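Side-chain contacts in carboxylic ester hydrolase (Aspergillus niger, PDB 7K4O), which probably hydrolyses ester bonds of tannins, releasing gallic acid, as a secreted fungal serine esterase of the tannase family: residues Thr61-His66 against Gly71-Leu76; Gly118-Gly123 against Arg156-Ile161. All blocks are in the same frame, centred on the assembly; numbering follows the deposited sequence.

Interaction 1 of 2, residues Thr61-His66 against Gly71-Leu76; sequences TFAYSH and GDQVLL. With NAG (2-acetamido-2-deoxy-beta-D-glucopyranose), chain C.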
# COMPACT_ATOMS: atom_id res chain seq x y z
N THR A 61 14.45 4.17 -21.80
CA THR A 61 14.01 5.44 -21.15
C THR A 61 13.78 6.50 -22.20
O THR A 61 14.37 6.49 -23.28
CB THR A 61 14.93 5.98 -20.04
OG1 THR A 61 16.05 6.65 -20.63
CG2 THR A 61 15.31 4.94 -19.04
N PHE A 62 12.94 7.47 -21.88
CA PHE A 62 12.76 8.68 -22.68
C PHE A 62 12.01 9.73 -21.85
O PHE A 62 11.52 9.41 -20.76
CB PHE A 62 12.03 8.42 -23.98
CG PHE A 62 10.66 7.80 -23.83
CD1 PHE A 62 10.54 6.42 -23.76
CD2 PHE A 62 9.53 8.57 -23.71
CE1 PHE A 62 9.30 5.84 -23.59
CE2 PHE A 62 8.27 7.99 -23.60
CZ PHE A 62 8.16 6.63 -23.49
N ALA A 63 12.05 10.95 -22.36
CA ALA A 63 11.50 12.13 -21.67
C ALA A 63 10.31 12.67 -22.45
O ALA A 63 10.22 12.58 -23.68
CB ALA A 63 12.57 13.20 -21.54
N TYR A 64 9.40 13.31 -21.72
CA TYR A 64 8.34 14.13 -22.31
C TYR A 64 8.14 15.38 -21.45
O TYR A 64 8.68 15.46 -20.36
CB TYR A 64 7.06 13.34 -22.53
CG TYR A 64 6.29 12.94 -21.30
CD1 TYR A 64 5.33 13.78 -20.74
CD2 TYR A 64 6.47 11.71 -20.71
CE1 TYR A 64 4.57 13.38 -19.65
CE2 TYR A 64 5.74 11.30 -19.61
CZ TYR A 64 4.77 12.12 -19.08
OH TYR A 64 4.03 11.70 -18.01
N SER A 65 7.36 16.31 -21.96
CA SER A 65 7.07 17.55 -21.21
C SER A 65 5.62 17.97 -21.41
O SER A 65 4.99 17.61 -22.41
CB SER A 65 8.01 18.63 -21.60
OG SER A 65 7.92 18.95 -22.97
N HIS A 66 5.10 18.74 -20.43
CA HIS A 66 3.77 19.34 -20.50
C HIS A 66 3.91 20.70 -21.17
O HIS A 66 4.64 21.55 -20.63
CB HIS A 66 3.16 19.50 -19.12
CG HIS A 66 2.87 18.21 -18.44
ND1 HIS A 66 3.81 17.53 -17.74
CD2 HIS A 66 1.74 17.47 -18.38
CE1 HIS A 66 3.25 16.40 -17.26
NE2 HIS A 66 2.00 16.34 -17.66
N GLY A 71 10.34 24.58 -17.92
CA GLY A 71 11.29 23.71 -17.22
C GLY A 71 10.77 22.28 -17.02
O GLY A 71 11.51 21.45 -16.41
N ASP A 72 9.55 21.99 -17.45
CA ASP A 72 8.94 20.68 -17.15
C ASP A 72 9.68 19.55 -17.90
O ASP A 72 10.00 19.71 -19.11
CB ASP A 72 7.47 20.69 -17.54
CG ASP A 72 6.70 19.52 -17.00
OD1 ASP A 72 6.60 19.39 -15.76
OD2 ASP A 72 6.23 18.71 -17.85
N GLN A 73 9.87 18.42 -17.23
CA GLN A 73 10.37 17.18 -17.86
C GLN A 73 9.95 15.98 -17.01
O GLN A 73 10.14 15.96 -15.77
CB GLN A 73 11.89 17.20 -17.99
CG GLN A 73 12.41 16.03 -18.81
CD GLN A 73 13.88 16.13 -19.12
OE1 GLN A 73 14.26 16.48 -20.23
NE2 GLN A 73 14.71 15.84 -18.14
N VAL A 74 9.40 14.98 -17.68
CA VAL A 74 9.01 13.70 -17.08
C VAL A 74 9.85 12.61 -17.76
O VAL A 74 10.01 12.64 -18.98
CB VAL A 74 7.51 13.45 -17.27
CG1 VAL A 74 7.11 12.18 -16.57
CG2 VAL A 74 6.65 14.63 -16.79
N LEU A 75 10.38 11.70 -16.99
CA LEU A 75 11.10 10.52 -17.51
C LEU A 75 10.21 9.28 -17.30
O LEU A 75 9.70 9.04 -16.21
CB LEU A 75 12.43 10.32 -16.79
CG LEU A 75 13.35 11.53 -16.85
CD1 LEU A 75 14.59 11.29 -16.05
CD2 LEU A 75 13.68 11.89 -18.28
N LEU A 76 10.18 8.43 -18.31
CA LEU A 76 9.60 7.09 -18.19
C LEU A 76 10.71 6.06 -18.39
O LEU A 76 11.65 6.29 -19.17
CB LEU A 76 8.51 6.89 -19.24
CG LEU A 76 7.33 7.86 -19.20
CD1 LEU A 76 6.30 7.43 -20.22
CD2 LEU A 76 6.71 7.94 -17.81
C1 NAG C . 18.12 1.71 -17.77
C2 NAG C . 19.11 1.41 -16.65
C3 NAG C . 19.34 2.72 -15.89
C4 NAG C . 19.76 3.79 -16.80
C5 NAG C . 18.77 3.95 -17.95
C6 NAG C . 19.15 4.96 -18.98
C7 NAG C . 19.06 -0.91 -15.89
C8 NAG C . 18.54 -1.81 -14.89
N2 NAG C . 18.65 0.40 -15.76
O3 NAG C . 20.29 2.46 -14.87
O4 NAG C . 19.69 5.01 -16.07
O5 NAG C . 18.61 2.69 -18.61
O6 NAG C . 20.48 4.82 -19.50
O7 NAG C . 19.76 -1.27 -16.82

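Interaction 2 of 2, residues Gly118-Gly123 against Arg156-Ile161; sequences GMTDGG and RELSLI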
# COMPACT_ATOMS: atom_id res chain seq x y z
N GLY A 118 6.31 -0.66 -16.93
CA GLY A 118 6.68 0.75 -16.88
C GLY A 118 6.65 1.39 -15.51
O GLY A 118 5.90 0.98 -14.61
N MET A 119 7.47 2.44 -15.39
CA MET A 119 7.42 3.34 -14.23
C MET A 119 7.70 4.77 -14.69
O MET A 119 8.24 5.00 -15.79
CB MET A 119 8.44 2.91 -13.18
CG MET A 119 9.87 3.11 -13.61
SD MET A 119 10.92 2.36 -12.27
CE MET A 119 12.51 2.85 -12.88
N THR A 120 7.37 5.71 -13.83
CA THR A 120 7.57 7.14 -14.10
C THR A 120 8.41 7.77 -12.99
O THR A 120 8.43 7.30 -11.84
CB THR A 120 6.21 7.85 -14.19
OG1 THR A 120 6.39 9.24 -14.46
CG2 THR A 120 5.33 7.67 -12.99
N ASP A 121 9.04 8.87 -13.34
CA ASP A 121 9.67 9.74 -12.32
C ASP A 121 8.72 10.85 -11.88
O ASP A 121 9.12 11.65 -11.06
CB ASP A 121 11.01 10.31 -12.76
CG ASP A 121 10.98 11.60 -13.52
OD1 ASP A 121 9.94 11.96 -14.14
OD2 ASP A 121 12.07 12.27 -13.53
N GLY A 122 7.52 10.95 -12.47
CA GLY A 122 6.53 11.92 -11.99
C GLY A 122 6.81 13.35 -12.35
O GLY A 122 6.00 14.24 -11.94
N GLY A 123 7.88 13.63 -13.09
CA GLY A 123 8.35 15.00 -13.34
C GLY A 123 9.23 15.53 -12.22
O GLY A 123 9.50 16.75 -12.23
N ARG A 156 -1.69 8.18 -15.16
CA ARG A 156 -2.55 8.25 -16.36
C ARG A 156 -1.68 8.38 -17.61
O ARG A 156 -1.91 7.65 -18.61
CB ARG A 156 -3.52 9.41 -16.19
CG ARG A 156 -4.43 9.65 -17.37
CD ARG A 156 -5.16 8.43 -17.74
NE ARG A 156 -6.22 8.80 -18.70
CZ ARG A 156 -6.97 7.89 -19.34
NH1 ARG A 156 -6.85 6.60 -19.07
NH2 ARG A 156 -7.88 8.29 -20.18
N GLU A 157 -0.71 9.31 -17.58
CA GLU A 157 0.19 9.57 -18.73
C GLU A 157 1.05 8.32 -19.02
O GLU A 157 1.21 7.97 -20.20
CB GLU A 157 1.02 10.80 -18.43
CG GLU A 157 0.21 12.09 -18.46
CD GLU A 157 0.87 13.34 -17.87
OE1 GLU A 157 2.06 13.27 -17.45
OE2 GLU A 157 0.18 14.39 -17.86
N LEU A 158 1.61 7.72 -17.97
CA LEU A 158 2.43 6.50 -18.12
C LEU A 158 1.61 5.42 -18.84
O LEU A 158 2.14 4.78 -19.77
CB LEU A 158 2.96 6.02 -16.77
CG LEU A 158 3.58 4.61 -16.72
CD1 LEU A 158 4.73 4.44 -17.69
CD2 LEU A 158 3.94 4.25 -15.30
N SER A 159 0.40 5.16 -18.39
CA SER A 159 -0.40 4.10 -19.04
C SER A 159 -0.69 4.47 -20.48
O SER A 159 -0.55 3.59 -21.39
CB SER A 159 -1.66 3.82 -18.28
OG SER A 159 -1.35 3.25 -17.03
N LEU A 160 -1.13 5.70 -20.75
CA LEU A 160 -1.49 6.07 -22.15
C LEU A 160 -0.26 5.92 -23.04
O LEU A 160 -0.37 5.33 -24.12
CB LEU A 160 -2.03 7.48 -22.19
CG LEU A 160 -3.43 7.64 -21.61
CD1 LEU A 160 -3.78 9.11 -21.41
CD2 LEU A 160 -4.45 7.00 -22.53
N ILE A 161 0.87 6.47 -22.63
CA ILE A 161 2.10 6.45 -23.48
C ILE A 161 2.65 5.02 -23.59
O ILE A 161 2.99 4.58 -24.73
CB ILE A 161 3.16 7.41 -22.94
CG1 ILE A 161 2.67 8.83 -23.05
CG2 ILE A 161 4.47 7.18 -23.64
CD1 ILE A 161 3.49 9.81 -22.21

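Interaction 1 of 2, residues Thr61-His66 against Gly71-Leu76
Phe62 and Tyr64 pair with Leu76 and Val74 in the beta hairpin of strands 50-66 and 74-81, part of the large mixed sheet. Four backbone hydrogen bonds make up two antiparallel hydrogen-bonded pairs, Phe62 with Leu76 and Tyr64 with Val74. The shortest runs from Val74 N to Tyr64 O, 2.8 Å. Ala63 and Leu75 form the non-hydrogen-bonded pair between them. Thr61 CA adds a CA-H...O contact to Leu76 O, 3.2 Å.

The apolar contacts lie mainly on the face with Phe62, Tyr64, Val74 and Leu76. Tyr64 CG sits between its backbone N and carbonyl carbon (chi1 70°), and the ring lies back over Val74. Val74 CB makes a CH-pi contact with that ring, 3.6 Å from its centroid. Val74 CG1 approaches Tyr64 CZ to 3.4 Å, while Leu76 CG meets the same ring at its edge. Leu76 CD1 touches Phe62 CZ at 3.8 Å. Helix 144-169 covers this face through Ile161. On the other face Leu75 CD2 rests on Ala63 CB. A protein-linked NAG lies beside Thr61 CG2.

The polar contact closes the turn end. Asp72 CG is anti to its backbone N (chi1 -167°), which brings the carboxylate to His66. Its OD2 accepts both from His66 N and from the ring. Glu157 bonds Tyr64 OH and His66 NE2, so the imidazole is held at both nitrogens. His66 ND1 meets Asp72 OD2 at 2.7 Å on the syn side, within the imidazole plane but 33° out of the carboxylate plane.

Interaction 2 of 2, residues Gly118-Gly123 against Arg156-Ile161
Leu158 packs against the backbone of Gly118, Met119 and Thr120, and its two methyl groups carry the whole contact. Leu158 CD2 is the nearer, 3.8 Å from Met119 CA and 3.9 Å from Gly118 O. Leu158 CD1 comes to 4.0 Å from Met119 O. Leu158 CG is anti to its backbone N (chi1 167°), and this directs the branch at the strand. Gly118 has no side chain, and Leu158 packs directly on its backbone. The Met119 side chain leaves on the side away from the helix and touches Leu107.

The contact lays helix 144-169 over strand 115-120, a helix-on-sheet layer as in alpha/beta hydrolases. The segment axes come within 8.6 Å and run at 143°. Trp90 of strand 89-93 also touches Leu158.

Beyond Met119 the packing is looser. Thr120 points toward the helix, but its CG2 stops 4.4 Å from Leu158 CD2. The chain then turns off the helix. Thr120 OG1 accepts from Gly122 N in an ST turn, and Asp121 OD1 accepts from Gly123 N in an Asx turn. Gly123 is partly exposed, as is Arg156 on the helix, which makes a cation-pi contact with Phe199.

Following the chain, 61-66 comes first and interaction 1 closes the short hairpin loop to 71-76. Strand 74-81 then leads on through strand 89-93 to 118-123. Interaction 2 closes a longer loop, from strand 115-120 to helix 144-169. The two loops are in series and neither nests nor crosses. In space their centres lie about 9 Å apart. Strands 74-81 and 115-120 are neighbours in the sheet, and Asp121 bonds Leu75 N. Helix segment 156-161 reaches back to the hairpin through Glu157. The contacts thus tie the hairpin, strand 115-120 and helix 144-169 together at one side of the fold.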